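PDB 2OZG: GCN5-related N-acetyltransferase from Anabaena variabilis, which binds coenzyme A and probably transfers an acetyl group from acetyl-CoA to an amine, perhaps that of an aminoglycoside. Local coordinates for residues L312-D317 against L345-K350; R289-C294 against D317-N322; K295-R300 against S335-G340. One frame throughout, in Å; residues are numbered along the deposited sequence. Where two conformers were deposited one is given.

Contact 1 (L312-D317 against L345-K350); sequences LEVQDD and LQLDIK
Val314 and Leu347 lie side by side on one face of a parallel strand pair, 312-315 with 345-348, inside the mixed sheet of the sterol carrier protein-like domain. Four backbone hydrogen bonds hold the pair: Glu313 and Gln315 donate to Leu345 O and Leu347 O, while Leu347 and Ile349 donate back to Glu313 O and Gln315 O. On the buried face Leu347 CG sits between its own N and carbonyl carbon (chi1 42°), which brings CD1 to 3.8 Å from Val314 CG2. Leu312 and Leu345 run alongside each other and meet at their CD2 methyls, 3.9 Å apart. Ile349, first residue of the following helix, has CG1 anti to its N (chi1 -162°) and lays CD1 against Val314 CG1 at 3.8 Å. Beside it passes the carboxylate of Asp316, whose charge is answered by Arg289. The other face is polar: Glu313 OE1 lies 3.5 Å from Gln346 CG, the carboxylate and amide planes turned 66° apart. Asp348 N-caps the helix; its OD2 takes Lys350 N at 3.0 Å from one face of the carboxylate plane and is salt-bridged by Lys350 NZ at 2.9 Å from the opposite face.

Contact 2 (R289-C294 against D317-N322); sequences RIVNVC and DLLATN
The side-chain amide of Asn322 grips the turn at Val291-Val293 with both its ends. ND2 donates to Val291 O at 2.8 Å, nearly straight at 165°, and OD1 accepts from Val293 N at 2.9 Å. Neither bond follows a lone pair: ND2 sits well above the carbonyl plane of Val291, and Val293 N well above the plane of the Asn322 amide. With CG anti to the carbonyl carbon (chi1 -70°), the amide reaches across from the 3-10 turn 320-322 to both partners. Val293 CG2 packs 3.8 Å from Asn322 CB. Next to it comes Leu319, whose CD1 touches Val291 O at 3.6 Å and, more loosely, Val291 CG1. The guanidinium of Arg289 crosses the Asn322 amide obliquely, the two planes 37° apart; Asn322 ND2 lies at its edge, and NH2 comes within 3.6 Å of Leu318 CB.

Further out, Arg289 NH1 bonds in the guanidinium plane to Ile290 O at 2.9 Å, its NE to Ala129 O. Asp316 ties the whole together: OD2 forms a salt bridge with Arg289 NH1 and a hydrogen bond with Asn322 ND2, and OD1 accepts from Leu318 N and Leu319 N. Asn292 N-caps helix 293-299 through Lys295 N. The contact thus joins strand 279-290 to a loop of the sterol carrier protein-like domain, and the buried charge of Arg289 is probably balanced chiefly by Asp316, with Asp317 also nearby.

Contact 3 (K295-R300 against S335-G340); sequences KALEAR and SEVTKG. With PEG (di(hydroxyethyl)ether), chain E.
Ser335 OG and Glu298 OE2 make the two hydrogen bonds that tie the end of helix 293-299 to the start of strand 334-339. Ser335 OG donates to Leu297 O at 2.8 Å, coming from above the carbonyl plane; OG stands between its own N and carbonyl carbon (chi1 68°), a position from which it also comes 3.3 Å from Glu298 CA. Leu297 O takes a further bond from Tyr302 OH. Glu298, extended beyond CG, carries its carboxylate across to the strand, where OE2 uses its anti lone pair to accept Val337 N at 3.0 Å, the N-H nearly straight at 167°.

This is helix-on-sheet packing in the sterol carrier protein-like domain: the helix runs almost antiparallel to an outermost strand of the five-stranded sheet, the axes of 295-299 and 335-339 at 160° and 7.3 Å apart at closest approach. Because this strand borders 324-331 alone within the chain, Glu298 serves an N-H on its outer edge. Were Glu298 shortened to an alanine, Val337 N would probably lose its carboxylate acceptor and Val337 CG2 part of its cover.

Apolar contact comes from Val337 CG2, set 3.7 Å from Leu297 CB, the two side chains crossing at about a right angle; Leu328 of the neighbouring strand touches both.

At the surface end, a water donates to Glu298 O and Ser335 O.

Contacts 1 and 2 are about 9 Å apart at their centres, share Asp317, and meet directly: Asp316 OD2 forms a salt bridge with Arg289 NH1 at 2.7 Å, and Ile349 CD1 packs 3.6 Å from Val293 CG2. Contact 3 has its centre about 14 Å from that of contact 1 and about 12 Å from that of contact 2. Helix 293-299 connects it to both, through Leu297 CD1 on Leu312 CD1 (3.9 Å) and through Cys294 SG, 3.7 Å from Val337 CG1. Contact 2 comes nearest the coenzyme A site: the Leu318 side chain is about 7 Å from that of the CoA-binding Ile98 and about 12 Å from bound coenzyme A. Contact 3 lies away from the coenzyme A sites.

Contact 1 (L312-D317 against L345-K350)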
loop_
_atom_site.group_PDB
_atom_site.type_symbol
_atom_site.label_atom_id
_atom_site.label_comp_id
_atom_site.label_asym_id
_atom_site.label_seq_id
_atom_site.Cartn_x
_atom_site.Cartn_y
_atom_site.Cartn_z
ATOM N N LEU A 312 1.632 32.338 -42.780
ATOM C CA LEU A 312 2.406 31.283 -42.115
ATOM C C LEU A 312 3.664 30.934 -42.866
ATOM O O LEU A 312 3.738 31.090 -44.108
ATOM C CB LEU A 312 1.585 29.989 -42.111
ATOM C CG LEU A 312 0.220 29.935 -41.397
ATOM C CD1 LEU A 312 -0.634 28.756 -41.892
ATOM C CD2 LEU A 312 0.477 29.797 -39.899
ATOM N N GLU A 313 4.641 30.459 -42.111
ATOM C CA GLU A 313 5.870 29.934 -42.663
ATOM C C GLU A 313 6.139 28.619 -41.982
ATOM O O GLU A 313 6.463 28.559 -40.814
ATOM C CB GLU A 313 7.038 30.886 -42.491
ATOM C CG GLU A 313 8.213 30.503 -43.382
ATOM C CD GLU A 313 9.213 31.603 -43.455
ATOM O OE1 GLU A 313 9.671 32.050 -42.386
ATOM O OE2 GLU A 313 9.522 32.038 -44.581
ATOM N N VAL A 314 6.019 27.544 -42.743
ATOM C CA VAL A 314 6.108 26.221 -42.150
ATOM C C VAL A 314 7.348 25.433 -42.583
ATOM O O VAL A 314 7.735 25.493 -43.741
ATOM C CB VAL A 314 4.854 25.381 -42.534
ATOM C CG1 VAL A 314 4.833 24.016 -41.809
ATOM C CG2 VAL A 314 3.580 26.163 -42.268
ATOM N N GLN A 315 7.975 24.749 -41.627
ATOM C CA GLN A 315 9.071 23.835 -41.917
ATOM C C GLN A 315 8.512 22.425 -41.845
ATOM O O GLN A 315 7.728 22.120 -40.960
ATOM C CB GLN A 315 10.253 23.956 -40.932
ATOM C CG GLN A 315 11.333 22.897 -41.219
ATOM C CD GLN A 315 12.613 22.997 -40.377
ATOM O OE1 GLN A 315 13.037 24.084 -39.957
ATOM N NE2 GLN A 315 13.257 21.846 -40.168
ATOM N N ASP A 316 8.892 21.585 -42.801
ATOM C CA ASP A 316 8.544 20.141 -42.788
ATOM C C ASP A 316 9.706 19.456 -43.482
ATOM O O ASP A 316 9.850 19.543 -44.720
ATOM C CB ASP A 316 7.253 19.845 -43.529
ATOM C CG ASP A 316 6.764 18.442 -43.326
ATOM O OD1 ASP A 316 7.566 17.517 -43.057
ATOM O OD2 ASP A 316 5.539 18.247 -43.429
ATOM N N ASP A 317 10.501 18.756 -42.699
ATOM C CA ASP A 317 11.687 18.097 -43.204
ATOM C C ASP A 317 11.387 16.738 -43.878
ATOM O O ASP A 317 12.295 16.122 -44.432
ATOM C CB ASP A 317 12.678 17.891 -42.052
ATOM C CG ASP A 317 12.174 16.879 -41.008
ATOM O OD1 ASP A 317 10.937 16.773 -40.820
ATOM O OD2 ASP A 317 13.006 16.218 -40.336
ATOM N N LEU A 345 4.233 34.292 -39.167
ATOM C CA LEU A 345 4.164 33.328 -38.077
ATOM C C LEU A 345 4.857 32.088 -38.547
ATOM O O LEU A 345 4.370 31.417 -39.465
ATOM C CB LEU A 345 2.733 33.069 -37.655
ATOM C CG LEU A 345 2.515 32.137 -36.441
ATOM C CD1 LEU A 345 1.140 32.361 -35.844
ATOM C CD2 LEU A 345 2.660 30.678 -36.804
ATOM N N GLN A 346 6.000 31.798 -37.920
ATOM C CA GLN A 346 6.864 30.693 -38.318
ATOM C C GLN A 346 6.856 29.568 -37.340
ATOM O O GLN A 346 6.963 29.782 -36.138
ATOM C CB GLN A 346 8.296 31.189 -38.388
ATOM C CG GLN A 346 8.371 32.538 -39.121
ATOM C CD GLN A 346 9.378 33.475 -38.431
ATOM O OE1 GLN A 346 8.990 34.351 -37.652
ATOM N NE2 GLN A 346 10.663 33.224 -38.647
ATOM N N LEU A 347 6.788 28.354 -37.867
ATOM C CA LEU A 347 6.769 27.195 -37.032
ATOM C C LEU A 347 7.090 25.949 -37.837
ATOM O O LEU A 347 7.038 25.913 -39.056
ATOM C CB LEU A 347 5.387 27.043 -36.364
ATOM C CG LEU A 347 4.130 27.283 -37.170
ATOM C CD1 LEU A 347 4.093 26.694 -38.515
ATOM C CD2 LEU A 347 2.909 26.809 -36.377
ATOM N N ASP A 348 7.446 24.921 -37.100
ATOM C CA ASP A 348 7.670 23.626 -37.653
ATOM C C ASP A 348 6.307 22.978 -37.770
ATOM O O ASP A 348 5.373 23.354 -37.064
ATOM C CB ASP A 348 8.520 22.825 -36.650
ATOM C CG ASP A 348 8.862 21.454 -37.161
ATOM O OD1 ASP A 348 9.640 21.397 -38.134
ATOM O OD2 ASP A 348 8.335 20.446 -36.592
ATOM N N ILE A 349 6.214 21.953 -38.609
ATOM C CA ILE A 349 4.981 21.210 -38.774
ATOM C C ILE A 349 4.431 20.696 -37.406
ATOM O O ILE A 349 3.214 20.548 -37.231
ATOM C CB ILE A 349 5.206 20.080 -39.831
ATOM C CG1 ILE A 349 3.885 19.575 -40.365
ATOM C CG2 ILE A 349 6.054 18.904 -39.282
ATOM C CD1 ILE A 349 3.180 20.623 -41.257
ATOM N N LYS A 350 5.319 20.492 -36.408
ATOM C CA LYS A 350 4.903 20.079 -35.075
ATOM C C LYS A 350 4.176 21.155 -34.330
ATOM O O LYS A 350 3.178 20.856 -33.662
ATOM C CB LYS A 350 6.034 19.575 -34.201
ATOM C CG LYS A 350 6.697 18.339 -34.786
ATOM C CD LYS A 350 7.688 17.675 -33.871
ATOM C CE LYS A 350 8.865 18.531 -33.378
ATOM N NZ LYS A 350 9.708 19.080 -34.436
HETATM O O HOH W 1 10.360 19.355 -40.016
HETATM O O HOH W 2 9.065 17.612 -38.005
#

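Contact 2 (R289-C294 against D317-N322)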
loop_
_atom_site.group_PDB
_atom_site.type_symbol
_atom_site.label_atom_id
_atom_site.label_comp_id
_atom_site.label_asym_id
_atom_site.label_seq_id
_atom_site.Cartn_x
_atom_site.Cartn_y
_atom_site.Cartn_z
ATOM N N ARG A 289 -0.329 14.589 -36.717
ATOM C CA ARG A 289 0.586 14.968 -37.740
ATOM C C ARG A 289 -0.211 15.712 -38.803
ATOM O O ARG A 289 -1.242 15.210 -39.302
ATOM C CB ARG A 289 1.256 13.726 -38.355
ATOM C CG ARG A 289 2.767 13.959 -38.767
ATOM C CD ARG A 289 3.001 14.857 -39.953
ATOM N NE ARG A 289 4.442 14.920 -40.222
ATOM C CZ ARG A 289 4.994 15.635 -41.186
ATOM N NH1 ARG A 289 4.239 16.381 -41.993
ATOM N NH2 ARG A 289 6.304 15.654 -41.312
ATOM N N ILE A 290 0.218 16.921 -39.123
ATOM C CA ILE A 290 -0.338 17.631 -40.286
ATOM C C ILE A 290 0.336 17.035 -41.505
ATOM O O ILE A 290 1.508 17.276 -41.764
ATOM C CB ILE A 290 -0.061 19.131 -40.210
ATOM C CG1 ILE A 290 -0.662 19.713 -38.918
ATOM C CG2 ILE A 290 -0.521 19.844 -41.507
ATOM C CD1 ILE A 290 -2.157 20.016 -38.918
ATOM N N VAL A 291 -0.400 16.209 -42.232
ATOM C CA VAL A 291 0.134 15.538 -43.401
ATOM C C VAL A 291 0.141 16.460 -44.647
ATOM O O VAL A 291 1.103 16.466 -45.447
ATOM C CB VAL A 291 -0.655 14.252 -43.690
ATOM C CG1 VAL A 291 -0.138 13.563 -44.966
ATOM C CG2 VAL A 291 -0.584 13.296 -42.490
ATOM N N ASN A 292 -0.939 17.237 -44.792
ATOM C CA ASN A 292 -1.069 18.248 -45.863
ATOM C C ASN A 292 -1.534 19.593 -45.281
ATOM O O ASN A 292 -2.667 19.725 -44.813
ATOM C CB ASN A 292 -2.005 17.767 -46.944
ATOM C CG ASN A 292 -1.971 18.663 -48.150
ATOM O OD1 ASN A 292 -2.336 19.841 -48.097
ATOM N ND2 ASN A 292 -1.480 18.126 -49.231
ATOM N N VAL A 293 -0.646 20.569 -45.251
ATOM C CA VAL A 293 -0.980 21.842 -44.621
ATOM C C VAL A 293 -2.203 22.503 -45.221
ATOM O O VAL A 293 -3.085 22.934 -44.489
ATOM C CB VAL A 293 0.243 22.858 -44.663
ATOM C CG1 VAL A 293 -0.159 24.289 -44.299
ATOM C CG2 VAL A 293 1.320 22.400 -43.730
ATOM N N CYS A 294 -2.257 22.592 -46.555
ATOM C CA CYS A 294 -3.379 23.244 -47.236
ATOM C C CYS A 294 -4.682 22.522 -46.998
ATOM O O CYS A 294 -5.668 23.124 -46.586
ATOM C CB CYS A 294 -3.147 23.324 -48.754
ATOM S SG CYS A 294 -1.695 24.262 -49.196
ATOM N N ASP A 317 10.501 18.756 -42.699
ATOM C CA ASP A 317 11.687 18.097 -43.204
ATOM C C ASP A 317 11.387 16.738 -43.878
ATOM O O ASP A 317 12.295 16.122 -44.432
ATOM C CB ASP A 317 12.678 17.891 -42.052
ATOM C CG ASP A 317 12.174 16.879 -41.008
ATOM O OD1 ASP A 317 10.937 16.773 -40.820
ATOM O OD2 ASP A 317 13.006 16.218 -40.336
ATOM N N LEU A 318 10.136 16.261 -43.799
ATOM C CA LEU A 318 9.745 14.966 -44.371
ATOM C C LEU A 318 8.937 15.114 -45.647
ATOM O O LEU A 318 9.229 14.480 -46.646
ATOM C CB LEU A 318 8.921 14.172 -43.361
ATOM C CG LEU A 318 8.512 12.752 -43.795
ATOM C CD1 LEU A 318 9.761 11.906 -44.038
ATOM C CD2 LEU A 318 7.589 12.074 -42.803
ATOM N N LEU A 319 7.894 15.925 -45.585
ATOM C CA LEU A 319 6.982 16.136 -46.706
ATOM C C LEU A 319 7.159 17.541 -47.287
ATOM O O LEU A 319 6.537 18.501 -46.850
ATOM C CB LEU A 319 5.544 15.859 -46.263
ATOM C CG LEU A 319 5.352 14.444 -45.688
ATOM C CD1 LEU A 319 3.950 14.257 -45.117
ATOM C CD2 LEU A 319 5.625 13.324 -46.680
ATOM N N ALA A 320 8.044 17.636 -48.269
ATOM C CA ALA A 320 8.418 18.888 -48.903
ATOM C C ALA A 320 7.265 19.798 -49.321
ATOM O O ALA A 320 7.430 20.999 -49.301
ATOM C CB ALA A 320 9.298 18.616 -50.114
ATOM N N THR A 321 6.123 19.256 -49.725
ATOM C CA THR A 321 4.993 20.124 -50.120
ATOM C C THR A 321 4.413 20.997 -49.001
ATOM O O THR A 321 3.632 21.907 -49.258
ATOM C CB THR A 321 3.824 19.301 -50.715
ATOM O OG1 THR A 321 3.288 18.436 -49.717
ATOM C CG2 THR A 321 4.293 18.491 -51.946
ATOM N N ASN A 322 4.737 20.695 -47.751
ATOM C CA ASN A 322 4.282 21.451 -46.617
ATOM C C ASN A 322 5.305 22.520 -46.144
ATOM O O ASN A 322 5.043 23.321 -45.223
ATOM C CB ASN A 322 4.111 20.492 -45.433
ATOM C CG ASN A 322 2.942 19.530 -45.590
ATOM O OD1 ASN A 322 1.973 19.827 -46.251
ATOM N ND2 ASN A 322 3.034 18.392 -44.930
HETATM O O HOH W 3 8.830 15.962 -39.901
HETATM O O HOH W 4 0.173 21.813 -48.179
#

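Contact 3 (K295-R300 against S335-G340)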
loop_
_atom_site.group_PDB
_atom_site.type_symbol
_atom_site.label_atom_id
_atom_site.label_comp_id
_atom_site.label_asym_id
_atom_site.label_seq_id
_atom_site.Cartn_x
_atom_site.Cartn_y
_atom_site.Cartn_z
ATOM N N LYS A 295 -4.700 21.228 -47.279
ATOM C CA LYS A 295 -5.923 20.484 -47.132
ATOM C C LYS A 295 -6.398 20.414 -45.664
ATOM O O LYS A 295 -7.580 20.499 -45.392
ATOM C CB LYS A 295 -5.785 19.106 -47.738
ATOM C CG LYS A 295 -5.453 19.075 -49.227
ATOM C CD LYS A 295 -6.571 19.612 -50.120
ATOM N N ALA A 296 -5.482 20.271 -44.732
ATOM C CA ALA A 296 -5.859 20.206 -43.303
ATOM C C ALA A 296 -6.546 21.511 -42.873
ATOM O O ALA A 296 -7.619 21.478 -42.263
ATOM C CB ALA A 296 -4.666 19.941 -42.428
ATOM N N LEU A 297 -5.952 22.640 -43.235
ATOM C CA LEU A 297 -6.491 23.955 -42.896
ATOM C C LEU A 297 -7.826 24.247 -43.600
ATOM O O LEU A 297 -8.723 24.832 -42.984
ATOM C CB LEU A 297 -5.480 25.047 -43.197
ATOM C CG LEU A 297 -4.290 25.033 -42.245
ATOM C CD1 LEU A 297 -3.147 25.928 -42.756
ATOM C CD2 LEU A 297 -4.727 25.410 -40.827
ATOM N N GLU A 298 -7.964 23.816 -44.865
ATOM C CA GLU A 298 -9.204 24.038 -45.601
ATOM C C GLU A 298 -10.331 23.125 -45.164
ATOM O O GLU A 298 -11.501 23.461 -45.318
ATOM C CB GLU A 298 -8.971 23.929 -47.118
ATOM C CG GLU A 298 -8.056 25.036 -47.649
ATOM C CD GLU A 298 -7.946 25.052 -49.132
ATOM O OE1 GLU A 298 -8.163 23.969 -49.723
ATOM O OE2 GLU A 298 -7.641 26.162 -49.678
ATOM N N ALA A 299 -10.013 21.984 -44.569
ATOM C CA ALA A 299 -11.053 21.065 -44.139
ATOM C C ALA A 299 -11.646 21.371 -42.785
ATOM O O ALA A 299 -12.770 20.972 -42.497
ATOM C CB ALA A 299 -10.513 19.655 -44.162
ATOM N N ARG A 300 -10.912 22.118 -41.963
ATOM C CA ARG A 300 -11.308 22.447 -40.588
ATOM C C ARG A 300 -12.377 23.515 -40.541
ATOM O O ARG A 300 -12.448 24.330 -41.455
ATOM C CB ARG A 300 -10.068 23.050 -39.900
ATOM C CG ARG A 300 -10.095 23.170 -38.404
ATOM C CD ARG A 300 -8.945 24.001 -37.998
ATOM N NE ARG A 300 -8.725 24.116 -36.559
ATOM C CZ ARG A 300 -9.355 24.949 -35.754
ATOM N NH1 ARG A 300 -10.349 25.701 -36.200
ATOM N NH2 ARG A 300 -9.021 25.002 -34.485
ATOM N N SER A 335 -12.087 28.669 -44.466
ATOM C CA SER A 335 -10.789 29.119 -44.880
ATOM C C SER A 335 -10.492 28.834 -46.364
ATOM O O SER A 335 -11.141 28.037 -47.028
ATOM C CB SER A 335 -9.684 28.486 -44.067
ATOM O OG SER A 335 -9.618 27.104 -44.357
ATOM N N GLU A 336 -9.514 29.562 -46.857
ATOM C CA GLU A 336 -8.942 29.362 -48.167
ATOM C C GLU A 336 -7.451 29.552 -47.883
ATOM O O GLU A 336 -7.054 30.480 -47.152
ATOM C CB GLU A 336 -9.456 30.358 -49.186
ATOM C CG GLU A 336 -8.860 30.124 -50.549
ATOM C CD GLU A 336 -9.298 31.159 -51.603
ATOM O OE1 GLU A 336 -10.275 31.912 -51.321
ATOM O OE2 GLU A 336 -8.648 31.201 -52.691
ATOM N N VAL A 337 -6.641 28.634 -48.390
ATOM C CA VAL A 337 -5.221 28.663 -48.194
ATOM C C VAL A 337 -4.577 28.806 -49.570
ATOM O O VAL A 337 -4.966 28.105 -50.502
ATOM C CB VAL A 337 -4.742 27.384 -47.554
ATOM C CG1 VAL A 337 -3.203 27.268 -47.679
ATOM C CG2 VAL A 337 -5.208 27.315 -46.111
ATOM N N THR A 338 -3.650 29.751 -49.698
ATOM C CA THR A 338 -2.914 29.993 -50.965
ATOM C C THR A 338 -1.444 29.990 -50.616
ATOM O O THR A 338 -1.073 30.158 -49.459
ATOM C CB THR A 338 -3.284 31.355 -51.623
ATOM O OG1 THR A 338 -3.198 32.388 -50.641
ATOM C CG2 THR A 338 -4.692 31.352 -52.179
ATOM N N LYS A 339 -0.589 29.812 -51.608
ATOM C CA LYS A 339 0.840 29.806 -51.355
ATOM C C LYS A 339 1.401 31.230 -51.327
ATOM O O LYS A 339 0.939 32.122 -52.038
ATOM C CB LYS A 339 1.581 28.986 -52.418
ATOM C CG LYS A 339 1.316 27.496 -52.389
ATOM C CD LYS A 339 1.935 26.797 -53.646
ATOM N N GLY A 340 2.399 31.437 -50.488
ATOM C CA GLY A 340 3.084 32.729 -50.420
ATOM C C GLY A 340 2.831 33.523 -49.152
ATOM O O GLY A 340 2.473 32.987 -48.104
HETATM C C1 PEG E . -13.770 25.327 -43.187
HETATM O O1 PEG E . -12.681 25.648 -44.067
HETATM C C2 PEG E . -15.173 25.530 -43.758
HETATM O O2 PEG E . -15.998 24.373 -43.789
HETATM C C3 PEG E . -15.411 23.137 -44.240
HETATM C C4 PEG E . -14.641 23.241 -45.543
HETATM O O4 PEG E . -15.241 22.384 -46.526
HETATM O O HOH W 5 -12.485 25.703 -46.744
#